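Local coordinates for putative uncharacterized protein (Chaetomium thermophilum, PDB 4XRI), which acts as an importin-beta nuclear transport receptor for protein cargo and probably binds a small GTPase, at residues A[107-112]-A[157-162]; A[479-484]-A[527-532]; A[654-659]-A[687-692]. The protein carries 2 engineered substitutions. One frame throughout, in Å; residues are numbered along the deposited sequence.

The three contacts follow one another along a chain built almost wholly of helices joined by loops, the HEAT-repeat architecture of importin beta, and each closes before the next opens. Contact 1 joins the region of helix 95-108 and the turn after it to helix 153-168. Contact 2 pairs helices 477-490 and 524-539, and contact 3 links helix 648-660 to the start of helix 690-701. The centres of contacts 1 and 2 lie about 54 Å apart, those of contacts 2 and 3 about 37 Å, and contacts 1 and 3 sit on opposite sides of the chain's centre. None touches another, so each is a local join between helices in an extended, flexible receptor.

Contact 1. Residues A[107-112]-A[157-162]; sequences ETLASP and QASLTA. Engineered in segment 107-112: Pro112 (natural residue Ser).
The flat group that enters this contact is the backbone carbonyl of Leu109, whose oxygen meets the methyl of Ala158, O to CB 3.4 Å. No ring or side-chain amide is placed between the two segments, so nothing stacks here; the rest of the meeting is between the branches of Leu109 and the side of helix 153-168. CD2 of Leu109 packs on CB of Ala158 at 3.8 Å, and CD1 reaches OG of Ser159 at 3.5 Å. The leucine thus straddles two successive residues of the helix, one methyl for each. Its first torsion (chi1 -67°) places CG beside the backbone N, which brings both branches across to the helix while the carbonyl oxygen stays beside Ala158.

Leu109 is the second residue of a type I beta turn from Thr108 to Ser111. The turn is closed by Ser111 N bonded to Thr108 O at 3.0 Å. On the partner helix, the hydroxyl of Ser159 finds its main mate in its own helix, the carbonyl of Gln155. Leu109 is enclosed further by Ala120 and Ile124 of helix 114-131 and by Leu144 of helix 140-150, which join the contact to the stacked helices of the N-terminal region.

No hydrogen bond crosses between the segments. The join rests on van der Waals contact among buried groups, and because Ser159 is bonded within its own helix, its hydroxyl can lie against a leucine methyl in the interior.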
ATOM      1  N   GLU A 107      41.161   2.675 -10.284  1.00 36.61           N
ATOM      2  CA  GLU A 107      42.086   3.790 -10.125  1.00 36.04           C
ATOM      3  C   GLU A 107      41.364   5.113  -9.858  1.00 36.74           C
ATOM      4  O   GLU A 107      41.892   5.987  -9.171  1.00 38.83           O
ATOM      5  CB  GLU A 107      42.977   3.913 -11.365  1.00 38.44           C
ATOM      6  CG  GLU A 107      44.020   2.811 -11.474  1.00 39.16           C
ATOM      7  CD  GLU A 107      44.654   2.720 -12.851  1.00 56.48           C
ATOM      8  OE1 GLU A 107      45.545   1.865 -13.040  1.00 60.44           O
ATOM      9  OE2 GLU A 107      44.259   3.496 -13.747  1.00 56.04           O
ATOM     10  N   THR A 108      40.150   5.241 -10.383  1.00 37.46           N
ATOM     11  CA  THR A 108      39.370   6.472 -10.261  1.00 35.53           C
ATOM     12  C   THR A 108      38.895   6.701  -8.819  1.00 39.35           C
ATOM     13  O   THR A 108      38.557   7.823  -8.431  1.00 41.37           O
ATOM     14  CB  THR A 108      38.159   6.443 -11.225  1.00 44.65           C
ATOM     15  OG1 THR A 108      38.623   6.264 -12.568  1.00 44.00           O
ATOM     16  CG2 THR A 108      37.347   7.736 -11.161  1.00 39.18           C
ATOM     17  N   LEU A 109      38.889   5.638  -8.017  1.00 37.39           N
ATOM     18  CA  LEU A 109      38.535   5.751  -6.602  1.00 38.34           C
ATOM     19  C   LEU A 109      39.431   6.746  -5.866  1.00 38.89           C
ATOM     20  O   LEU A 109      39.020   7.353  -4.877  1.00 37.63           O
ATOM     21  CB  LEU A 109      38.621   4.390  -5.911  1.00 38.79           C
ATOM     22  CG  LEU A 109      37.634   3.290  -6.306  1.00 36.36           C
ATOM     23  CD1 LEU A 109      37.860   2.067  -5.430  1.00 33.78           C
ATOM     24  CD2 LEU A 109      36.197   3.776  -6.197  1.00 38.78           C
ATOM     25  N   ALA A 110      40.655   6.907  -6.359  1.00 36.61           N
ATOM     26  CA  ALA A 110      41.645   7.755  -5.706  1.00 36.88           C
ATOM     27  C   ALA A 110      41.494   9.227  -6.085  1.00 40.35           C
ATOM     28  O   ALA A 110      42.154  10.092  -5.508  1.00 40.91           O
ATOM     29  CB  ALA A 110      43.048   7.270  -6.042  1.00 40.24           C
ATOM     30  N   SER A 111      40.630   9.504  -7.058  1.00 39.79           N
ATOM     31  CA  SER A 111      40.427  10.864  -7.549  1.00 35.81           C
ATOM     32  C   SER A 111      39.990  11.825  -6.448  1.00 41.21           C
ATOM     33  O   SER A 111      39.112  11.500  -5.653  1.00 40.07           O
ATOM     34  CB  SER A 111      39.389  10.874  -8.677  1.00 37.96           C
ATOM     35  OG  SER A 111      39.139  12.198  -9.117  1.00 42.21           O
ATOM     36  N   PRO A 112      40.607  13.016  -6.404  1.00 38.71           N
ATOM     37  CA  PRO A 112      40.224  14.062  -5.450  1.00 40.31           C
ATOM     38  C   PRO A 112      38.848  14.643  -5.764  1.00 43.83           C
ATOM     39  O   PRO A 112      38.280  15.357  -4.940  1.00 44.60           O
ATOM     40  CB  PRO A 112      41.324  15.117  -5.619  1.00 43.91           C
ATOM     41  CG  PRO A 112      41.833  14.905  -6.993  1.00 45.09           C
ATOM     42  CD  PRO A 112      41.753  13.423  -7.233  1.00 35.48           C
ATOM     43  N   GLN A 157      37.507   7.241   1.249  1.00 39.64           N
ATOM     44  CA  GLN A 157      36.086   7.556   1.123  1.00 41.17           C
ATOM     45  C   GLN A 157      35.388   6.683   0.090  1.00 44.63           C
ATOM     46  O   GLN A 157      34.396   6.016   0.390  1.00 39.23           O
ATOM     47  CB  GLN A 157      35.894   9.023   0.734  1.00 34.99           C
ATOM     48  CG  GLN A 157      36.288  10.051   1.771  1.00 47.69           C
ATOM     49  CD  GLN A 157      36.085  11.468   1.261  1.00 56.39           C
ATOM     50  OE1 GLN A 157      37.038  12.142   0.875  1.00 60.95           O
ATOM     51  NE2 GLN A 157      34.836  11.918   1.243  1.00 61.16           N
ATOM     52  N   ALA A 158      35.922   6.700  -1.128  1.00 37.98           N
ATOM     53  CA  ALA A 158      35.303   6.038  -2.270  1.00 38.24           C
ATOM     54  C   ALA A 158      35.339   4.520  -2.148  1.00 37.33           C
ATOM     55  O   ALA A 158      34.414   3.834  -2.583  1.00 37.82           O
ATOM     56  CB  ALA A 158      35.985   6.480  -3.561  1.00 36.39           C
ATOM     57  N   SER A 159      36.408   3.997  -1.559  1.00 34.15           N
ATOM     58  CA  SER A 159      36.547   2.555  -1.392  1.00 35.31           C
ATOM     59  C   SER A 159      35.610   2.049  -0.304  1.00 37.61           C
ATOM     60  O   SER A 159      35.048   0.961  -0.416  1.00 35.61           O
ATOM     61  CB  SER A 159      37.992   2.182  -1.064  1.00 40.90           C
ATOM     62  OG  SER A 159      38.855   2.603  -2.103  1.00 37.15           O
ATOM     63  N   LEU A 160      35.452   2.845   0.747  1.00 36.47           N
ATOM     64  CA  LEU A 160      34.467   2.550   1.781  1.00 43.43           C
ATOM     65  C   LEU A 160      33.074   2.535   1.172  1.00 37.94           C
ATOM     66  O   LEU A 160      32.259   1.663   1.466  1.00 41.07           O
ATOM     67  CB  LEU A 160      34.547   3.576   2.913  1.00 39.29           C
ATOM     68  CG  LEU A 160      35.724   3.414   3.873  1.00 41.25           C
ATOM     69  CD1 LEU A 160      35.884   4.656   4.731  1.00 39.12           C
ATOM     70  CD2 LEU A 160      35.520   2.180   4.740  1.00 44.09           C
ATOM     71  N   THR A 161      32.822   3.512   0.307  1.00 36.34           N
ATOM     72  CA  THR A 161      31.547   3.637  -0.385  1.00 37.95           C
ATOM     73  C   THR A 161      31.286   2.437  -1.295  1.00 43.17           C
ATOM     74  O   THR A 161      30.164   1.932  -1.372  1.00 43.54           O
ATOM     75  CB  THR A 161      31.503   4.936  -1.213  1.00 33.88           C
ATOM     76  OG1 THR A 161      31.619   6.066  -0.338  1.00 41.57           O
ATOM     77  CG2 THR A 161      30.204   5.042  -1.980  1.00 33.03           C
ATOM     78  N   ALA A 162      32.334   1.980  -1.974  1.00 38.02           N
ATOM     79  CA  ALA A 162      32.232   0.828  -2.865  1.00 38.36           C
ATOM     80  C   ALA A 162      31.963  -0.447  -2.075  1.00 35.56           C
ATOM     81  O   ALA A 162      31.147  -1.279  -2.475  1.00 40.18           O
ATOM     82  CB  ALA A 162      33.501   0.682  -3.696  1.00 37.65           C
TER

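Contact 2. Residues A[479-484]-A[527-532]; sequences SCCWAL and RTAAYE
Cys481 carries this contact through its sulfur, which comes up against the backbone and the methyls of two consecutive alanines. SG lies 3.7 Å from CB of Ala529 and also 3.7 Å from N of Ala530, so it rests on the peptide link between them as well as on the first side chain. The methyl of Ala530 is met more loosely, with SG to CB 4.4 Å. Behind the sulfur, CB of Cys481 is 4.0 Å from CB of Ala529. With SG anti to the carbonyl carbon of its own residue (chi1 -76°), the thiol extends toward the second helix.

Helices 477-490 and 524-539 come close here: the CA atoms of Cys481 and Ala530 are 6.1 Å apart. Farther out, Leu470 of helix 455-472 and Val533 touch the cysteine, and Val533 also meets Leu484, continuing the apolar seam one turn along. Trp482 points away from the seam and stacks with Tyr440 of helix 432-449. Tyr531 likewise turns away, packing on Leu586 and Val589 of helix 573-597, so each helix also leans on a further neighbour in the superhelical array.

Neither a hydrogen bond nor a charge pair spans the segments; sulfur, methyls and backbone meet mainly by van der Waals contact, and the small side chains are consistent with the close approach of the two helices.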
ATOM      1  N   SER A 479      -9.929  18.641   6.132  1.00 51.93           N
ATOM      2  CA  SER A 479     -10.032  18.208   7.526  1.00 48.33           C
ATOM      3  C   SER A 479     -11.482  18.173   8.010  1.00 41.73           C
ATOM      4  O   SER A 479     -11.914  17.200   8.632  1.00 46.04           O
ATOM      5  CB  SER A 479      -9.204  19.126   8.430  1.00 48.54           C
ATOM      6  OG  SER A 479      -7.814  18.913   8.249  1.00 58.33           O
ATOM      7  N   CYS A 480     -12.222  19.242   7.726  1.00 43.11           N
ATOM      8  CA  CYS A 480     -13.643  19.328   8.058  1.00 46.96           C
ATOM      9  C   CYS A 480     -14.429  18.188   7.419  1.00 47.80           C
ATOM     10  O   CYS A 480     -15.232  17.524   8.077  1.00 44.21           O
ATOM     11  CB  CYS A 480     -14.221  20.675   7.611  1.00 44.04           C
ATOM     12  SG  CYS A 480     -13.748  22.096   8.640  1.00 52.69           S
ATOM     13  N   CYS A 481     -14.177  17.971   6.130  1.00 49.65           N
ATOM     14  CA  CYS A 481     -14.790  16.879   5.378  1.00 49.80           C
ATOM     15  C   CYS A 481     -14.507  15.514   6.010  1.00 48.02           C
ATOM     16  O   CYS A 481     -15.417  14.696   6.169  1.00 41.79           O
ATOM     17  CB  CYS A 481     -14.301  16.896   3.924  1.00 42.44           C
ATOM     18  SG  CYS A 481     -15.055  18.178   2.889  1.00 51.24           S
ATOM     19  N   TRP A 482     -13.245  15.278   6.369  1.00 49.63           N
ATOM     20  CA  TRP A 482     -12.836  14.017   6.988  1.00 48.35           C
ATOM     21  C   TRP A 482     -13.560  13.772   8.310  1.00 48.95           C
ATOM     22  O   TRP A 482     -14.070  12.677   8.564  1.00 51.70           O
ATOM     23  CB  TRP A 482     -11.324  13.992   7.225  1.00 46.31           C
ATOM     24  CG  TRP A 482     -10.872  12.706   7.845  1.00 52.83           C
ATOM     25  CD1 TRP A 482     -10.950  11.467   7.286  1.00 53.51           C
ATOM     26  CD2 TRP A 482     -10.278  12.524   9.139  1.00 52.62           C
ATOM     27  NE1 TRP A 482     -10.446  10.524   8.145  1.00 55.12           N
ATOM     28  CE2 TRP A 482     -10.026  11.145   9.291  1.00 53.86           C
ATOM     29  CE3 TRP A 482      -9.938  13.391  10.184  1.00 49.89           C
ATOM     30  CZ2 TRP A 482      -9.445  10.612  10.440  1.00 54.64           C
ATOM     31  CZ3 TRP A 482      -9.360  12.856  11.329  1.00 57.98           C
ATOM     32  CH2 TRP A 482      -9.122  11.480  11.445  1.00 59.78           C
ATOM     33  N   ALA A 483     -13.598  14.809   9.142  1.00 43.26           N
ATOM     34  CA  ALA A 483     -14.288  14.759  10.426  1.00 44.68           C
ATOM     35  C   ALA A 483     -15.777  14.479  10.234  1.00 46.75           C
ATOM     36  O   ALA A 483     -16.352  13.632  10.919  1.00 50.47           O
ATOM     37  CB  ALA A 483     -14.083  16.069  11.186  1.00 45.93           C
ATOM     38  N   LEU A 484     -16.387  15.189   9.290  1.00 41.01           N
ATOM     39  CA  LEU A 484     -17.807  15.026   8.979  1.00 40.92           C
ATOM     40  C   LEU A 484     -18.158  13.610   8.523  1.00 47.53           C
ATOM     41  O   LEU A 484     -19.204  13.068   8.891  1.00 49.21           O
ATOM     42  CB  LEU A 484     -18.227  16.032   7.906  1.00 45.97           C
ATOM     43  CG  LEU A 484     -18.409  17.473   8.381  1.00 50.87           C
ATOM     44  CD1 LEU A 484     -18.754  18.382   7.216  1.00 55.36           C
ATOM     45  CD2 LEU A 484     -19.491  17.528   9.439  1.00 54.82           C
ATOM     46  N   ARG A 527     -14.543  20.523  -3.786  1.00 45.06           N
ATOM     47  CA  ARG A 527     -15.717  19.946  -4.427  1.00 46.66           C
ATOM     48  C   ARG A 527     -15.730  18.428  -4.278  1.00 43.61           C
ATOM     49  O   ARG A 527     -16.737  17.838  -3.885  1.00 48.96           O
ATOM     50  CB  ARG A 527     -15.757  20.325  -5.909  1.00 52.93           C
ATOM     51  CG  ARG A 527     -16.936  19.731  -6.661  1.00 56.78           C
ATOM     52  CD  ARG A 527     -16.870  20.020  -8.152  1.00 59.53           C
ATOM     53  NE  ARG A 527     -16.816  21.452  -8.433  1.00 69.51           N
ATOM     54  CZ  ARG A 527     -15.768  22.069  -8.972  1.00 67.97           C
ATOM     55  NH1 ARG A 527     -14.685  21.377  -9.296  1.00 67.77           N
ATOM     56  NH2 ARG A 527     -15.808  23.376  -9.191  1.00 68.51           N
ATOM     57  N   THR A 528     -14.595  17.809  -4.589  1.00 42.27           N
ATOM     58  CA  THR A 528     -14.444  16.361  -4.509  1.00 42.35           C
ATOM     59  C   THR A 528     -14.619  15.848  -3.085  1.00 44.25           C
ATOM     60  O   THR A 528     -15.349  14.884  -2.844  1.00 42.36           O
ATOM     61  CB  THR A 528     -13.064  15.919  -5.030  1.00 42.20           C
ATOM     62  OG1 THR A 528     -12.955  16.236  -6.422  1.00 41.80           O
ATOM     63  CG2 THR A 528     -12.875  14.422  -4.843  1.00 40.92           C
ATOM     64  N   ALA A 529     -13.944  16.504  -2.146  1.00 42.35           N
ATOM     65  CA  ALA A 529     -13.998  16.111  -0.743  1.00 45.32           C
ATOM     66  C   ALA A 529     -15.414  16.221  -0.185  1.00 44.41           C
ATOM     67  O   ALA A 529     -15.854  15.363   0.580  1.00 45.44           O
ATOM     68  CB  ALA A 529     -13.044  16.953   0.077  1.00 45.67           C
ATOM     69  N   ALA A 530     -16.123  17.273  -0.588  1.00 39.28           N
ATOM     70  CA  ALA A 530     -17.477  17.521  -0.102  1.00 42.60           C
ATOM     71  C   ALA A 530     -18.470  16.527  -0.694  1.00 37.72           C
ATOM     72  O   ALA A 530     -19.419  16.112  -0.028  1.00 38.94           O
ATOM     73  CB  ALA A 530     -17.901  18.946  -0.420  1.00 38.33           C
ATOM     74  N   TYR A 531     -18.249  16.153  -1.951  1.00 36.50           N
ATOM     75  CA  TYR A 531     -19.073  15.140  -2.600  1.00 40.74           C
ATOM     76  C   TYR A 531     -18.926  13.803  -1.885  1.00 35.39           C
ATOM     77  O   TYR A 531     -19.900  13.069  -1.718  1.00 37.41           O
ATOM     78  CB  TYR A 531     -18.701  14.995  -4.079  1.00 43.86           C
ATOM     79  CG  TYR A 531     -19.491  15.889  -5.015  1.00 41.79           C
ATOM     80  CD1 TYR A 531     -20.876  15.985  -4.920  1.00 41.36           C
ATOM     81  CD2 TYR A 531     -18.849  16.639  -5.991  1.00 44.33           C
ATOM     82  CE1 TYR A 531     -21.596  16.802  -5.775  1.00 42.38           C
ATOM     83  CE2 TYR A 531     -19.560  17.452  -6.850  1.00 43.86           C
ATOM     84  CZ  TYR A 531     -20.931  17.532  -6.738  1.00 42.09           C
ATOM     85  OH  TYR A 531     -21.641  18.347  -7.590  1.00 46.73           O
ATOM     86  N   GLU A 532     -17.704  13.495  -1.459  1.00 38.33           N
ATOM     87  CA  GLU A 532     -17.445  12.270  -0.709  1.00 40.15           C
ATOM     88  C   GLU A 532     -18.227  12.269   0.600  1.00 42.99           C
ATOM     89  O   GLU A 532     -18.789  11.249   0.994  1.00 45.06           O
ATOM     90  CB  GLU A 532     -15.952  12.103  -0.427  1.00 36.35           C
ATOM     91  CG  GLU A 532     -15.584  10.713   0.061  1.00 47.23           C
ATOM     92  CD  GLU A 532     -14.141  10.609   0.526  1.00 59.73           C
ATOM     93  OE1 GLU A 532     -13.466  11.655   0.656  1.00 62.11           O
ATOM     94  OE2 GLU A 532     -13.681   9.472   0.764  1.00 59.77           O
TER

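Contact 3. Residues A[654-659]-A[687-692]; sequences FLYNAL and QPYCDN
Tyr656 and Asn692 hold the closest pair of backbone positions, their CA atoms 7.7 Å apart, too far for the main chains to meet, so side chains bridge the gap. Segment 654-659 is helical throughout, within helix 648-660. Segment 687-692 runs from a loop into the first turn of helix 690-701, and Cys690 N is bonded to Gln687 O at 3.2 Å as the chain curls into it.

The phenol of Tyr656 extends to the first turn of helix 690-701. Its hydroxyl accepts from the amide of Asn692, ND2 to OH 3.1 Å, in a bent bond with an N-H...O angle of 142°. The oxygen stands 23° out of the amide plane of Asn692. Ring and amide planes are 67° apart. The same asparagine also packs its CB against the phenol, 3.5 Å from CZ of Tyr656, which leaves the amide beside the hydroxyl. The Tyr656 oxygen also lies at the edge of the Tyr689 ring, near its plane, 3.9 Å from CB of Tyr689. Beneath these, Leu655 and Leu659 pack on Phe693, an apolar layer between the same helices.

A phenylalanine in place of Tyr656 would probably leave the amide of Asn692 without this acceptor and free to turn. At this partly exposed site, one bent hydrogen bond and the contact of a ring with aliphatic carbon tie the start of helix 690-701 to helix 648-660.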
ATOM      1  N   PHE A 654     -21.704  -1.980 -24.361  1.00 35.80           N
ATOM      2  CA  PHE A 654     -20.713  -1.255 -23.571  1.00 33.47           C
ATOM      3  C   PHE A 654     -19.997  -2.209 -22.625  1.00 38.60           C
ATOM      4  O   PHE A 654     -18.783  -2.127 -22.442  1.00 35.31           O
ATOM      5  CB  PHE A 654     -21.365  -0.122 -22.777  1.00 37.54           C
ATOM      6  CG  PHE A 654     -21.804   1.039 -23.621  1.00 39.38           C
ATOM      7  CD1 PHE A 654     -20.933   2.079 -23.900  1.00 37.57           C
ATOM      8  CD2 PHE A 654     -23.092   1.100 -24.125  1.00 37.49           C
ATOM      9  CE1 PHE A 654     -21.336   3.153 -24.669  1.00 38.75           C
ATOM     10  CE2 PHE A 654     -23.502   2.172 -24.893  1.00 38.35           C
ATOM     11  CZ  PHE A 654     -22.621   3.199 -25.170  1.00 38.97           C
ATOM     12  N   LEU A 655     -20.763  -3.116 -22.031  1.00 34.15           N
ATOM     13  CA  LEU A 655     -20.218  -4.113 -21.121  1.00 31.74           C
ATOM     14  C   LEU A 655     -19.270  -5.062 -21.850  1.00 35.83           C
ATOM     15  O   LEU A 655     -18.180  -5.360 -21.359  1.00 35.84           O
ATOM     16  CB  LEU A 655     -21.349  -4.900 -20.458  1.00 30.41           C
ATOM     17  CG  LEU A 655     -20.934  -5.968 -19.444  1.00 33.35           C
ATOM     18  CD1 LEU A 655     -20.011  -5.371 -18.398  1.00 38.06           C
ATOM     19  CD2 LEU A 655     -22.161  -6.586 -18.790  1.00 36.66           C
ATOM     20  N   TYR A 656     -19.695  -5.527 -23.023  1.00 37.52           N
ATOM     21  CA  TYR A 656     -18.869  -6.387 -23.865  1.00 39.39           C
ATOM     22  C   TYR A 656     -17.519  -5.743 -24.168  1.00 40.61           C
ATOM     23  O   TYR A 656     -16.474  -6.383 -24.064  1.00 40.73           O
ATOM     24  CB  TYR A 656     -19.582  -6.706 -25.184  1.00 37.27           C
ATOM     25  CG  TYR A 656     -20.866  -7.487 -25.042  1.00 38.55           C
ATOM     26  CD1 TYR A 656     -21.082  -8.325 -23.954  1.00 42.85           C
ATOM     27  CD2 TYR A 656     -21.866  -7.387 -26.001  1.00 38.50           C
ATOM     28  CE1 TYR A 656     -22.259  -9.042 -23.826  1.00 38.77           C
ATOM     29  CE2 TYR A 656     -23.045  -8.097 -25.883  1.00 45.86           C
ATOM     30  CZ  TYR A 656     -23.235  -8.922 -24.795  1.00 43.93           C
ATOM     31  OH  TYR A 656     -24.408  -9.632 -24.677  1.00 45.56           O
ATOM     32  N   ASN A 657     -17.557  -4.471 -24.543  1.00 44.61           N
ATOM     33  CA  ASN A 657     -16.357  -3.754 -24.954  1.00 45.26           C
ATOM     34  C   ASN A 657     -15.375  -3.578 -23.805  1.00 42.77           C
ATOM     35  O   ASN A 657     -14.163  -3.672 -23.992  1.00 40.29           O
ATOM     36  CB  ASN A 657     -16.730  -2.392 -25.536  1.00 48.08           C
ATOM     37  CG  ASN A 657     -15.661  -1.846 -26.454  1.00 58.42           C
ATOM     38  OD1 ASN A 657     -14.932  -0.920 -26.098  1.00 52.40           O
ATOM     39  ND2 ASN A 657     -15.554  -2.427 -27.647  1.00 54.06           N
ATOM     40  N   ALA A 658     -15.909  -3.325 -22.615  1.00 38.61           N
ATOM     41  CA  ALA A 658     -15.086  -3.221 -21.417  1.00 44.61           C
ATOM     42  C   ALA A 658     -14.463  -4.573 -21.088  1.00 43.56           C
ATOM     43  O   ALA A 658     -13.300  -4.653 -20.689  1.00 38.06           O
ATOM     44  CB  ALA A 658     -15.912  -2.711 -20.245  1.00 43.69           C
ATOM     45  N   LEU A 659     -15.244  -5.633 -21.271  1.00 40.95           N
ATOM     46  CA  LEU A 659     -14.777  -6.994 -21.027  1.00 35.91           C
ATOM     47  C   LEU A 659     -13.613  -7.378 -21.933  1.00 40.28           C
ATOM     48  O   LEU A 659     -12.667  -8.031 -21.498  1.00 43.53           O
ATOM     49  CB  LEU A 659     -15.920  -7.996 -21.216  1.00 34.37           C
ATOM     50  CG  LEU A 659     -16.892  -8.204 -20.052  1.00 37.87           C
ATOM     51  CD1 LEU A 659     -18.060  -9.067 -20.500  1.00 37.08           C
ATOM     52  CD2 LEU A 659     -16.180  -8.836 -18.863  1.00 33.56           C
ATOM     53  N   GLN A 687     -29.789 -15.008 -18.895  1.00 41.23           N
ATOM     54  CA  GLN A 687     -29.347 -16.152 -19.701  1.00 39.32           C
ATOM     55  C   GLN A 687     -29.105 -15.855 -21.189  1.00 39.44           C
ATOM     56  O   GLN A 687     -28.137 -16.356 -21.759  1.00 39.77           O
ATOM     57  CB  GLN A 687     -30.362 -17.296 -19.576  1.00 41.29           C
ATOM     58  CG  GLN A 687     -29.984 -18.588 -20.305  1.00 38.13           C
ATOM     59  CD  GLN A 687     -30.441 -18.613 -21.755  1.00 43.54           C
ATOM     60  OE1 GLN A 687     -31.516 -18.115 -22.091  1.00 51.64           O
ATOM     61  NE2 GLN A 687     -29.613 -19.180 -22.625  1.00 33.61           N
ATOM     62  N   PRO A 688     -29.980 -15.055 -21.834  1.00 40.94           N
ATOM     63  CA  PRO A 688     -29.719 -14.795 -23.256  1.00 41.99           C
ATOM     64  C   PRO A 688     -28.422 -14.037 -23.563  1.00 45.41           C
ATOM     65  O   PRO A 688     -28.019 -13.988 -24.726  1.00 45.33           O
ATOM     66  CB  PRO A 688     -30.934 -13.957 -23.677  1.00 50.07           C
ATOM     67  CG  PRO A 688     -32.008 -14.384 -22.763  1.00 52.77           C
ATOM     68  CD  PRO A 688     -31.330 -14.602 -21.449  1.00 47.72           C
ATOM     69  N   TYR A 689     -27.781 -13.455 -22.554  1.00 41.70           N
ATOM     70  CA  TYR A 689     -26.566 -12.677 -22.779  1.00 39.60           C
ATOM     71  C   TYR A 689     -25.314 -13.430 -22.351  1.00 38.03           C
ATOM     72  O   TYR A 689     -24.195 -12.948 -22.536  1.00 39.81           O
ATOM     73  CB  TYR A 689     -26.634 -11.347 -22.027  1.00 39.39           C
ATOM     74  CG  TYR A 689     -27.942 -10.613 -22.192  1.00 40.07           C
ATOM     75  CD1 TYR A 689     -28.162  -9.780 -23.282  1.00 45.02           C
ATOM     76  CD2 TYR A 689     -28.956 -10.747 -21.252  1.00 44.46           C
ATOM     77  CE1 TYR A 689     -29.359  -9.106 -23.433  1.00 45.99           C
ATOM     78  CE2 TYR A 689     -30.155 -10.076 -21.394  1.00 46.19           C
ATOM     79  CZ  TYR A 689     -30.351  -9.259 -22.486  1.00 51.97           C
ATOM     80  OH  TYR A 689     -31.543  -8.590 -22.630  1.00 67.87           O
ATOM     81  N   CYS A 690     -25.506 -14.613 -21.781  1.00 42.01           N
ATOM     82  CA  CYS A 690     -24.409 -15.329 -21.144  1.00 34.40           C
ATOM     83  C   CYS A 690     -23.458 -16.012 -22.120  1.00 36.94           C
ATOM     84  O   CYS A 690     -22.309 -16.279 -21.774  1.00 43.39           O
ATOM     85  CB  CYS A 690     -24.962 -16.355 -20.159  1.00 28.88           C
ATOM     86  SG  CYS A 690     -25.572 -15.603 -18.636  1.00 37.56           S
ATOM     87  N   ASP A 691     -23.919 -16.293 -23.336  1.00 30.10           N
ATOM     88  CA  ASP A 691     -23.033 -16.878 -24.337  1.00 38.09           C
ATOM     89  C   ASP A 691     -22.002 -15.848 -24.780  1.00 37.77           C
ATOM     90  O   ASP A 691     -20.832 -16.173 -24.994  1.00 40.88           O
ATOM     91  CB  ASP A 691     -23.812 -17.395 -25.547  1.00 43.28           C
ATOM     92  CG  ASP A 691     -22.944 -18.219 -26.486  1.00 49.03           C
ATOM     93  OD1 ASP A 691     -22.512 -19.321 -26.084  1.00 49.21           O
ATOM     94  OD2 ASP A 691     -22.693 -17.769 -27.623  1.00 57.29           O
ATOM     95  N   ASN A 692     -22.452 -14.605 -24.923  1.00 35.83           N
ATOM     96  CA  ASN A 692     -21.557 -13.497 -25.228  1.00 37.49           C
ATOM     97  C   ASN A 692     -20.579 -13.260 -24.085  1.00 35.10           C
ATOM     98  O   ASN A 692     -19.394 -13.014 -24.312  1.00 37.31           O
ATOM     99  CB  ASN A 692     -22.354 -12.224 -25.512  1.00 43.34           C
ATOM    100  CG  ASN A 692     -22.973 -12.224 -26.893  1.00 52.89           C
ATOM    101  OD1 ASN A 692     -22.381 -12.723 -27.848  1.00 63.36           O
ATOM    102  ND2 ASN A 692     -24.169 -11.659 -27.006  1.00 47.41           N
TER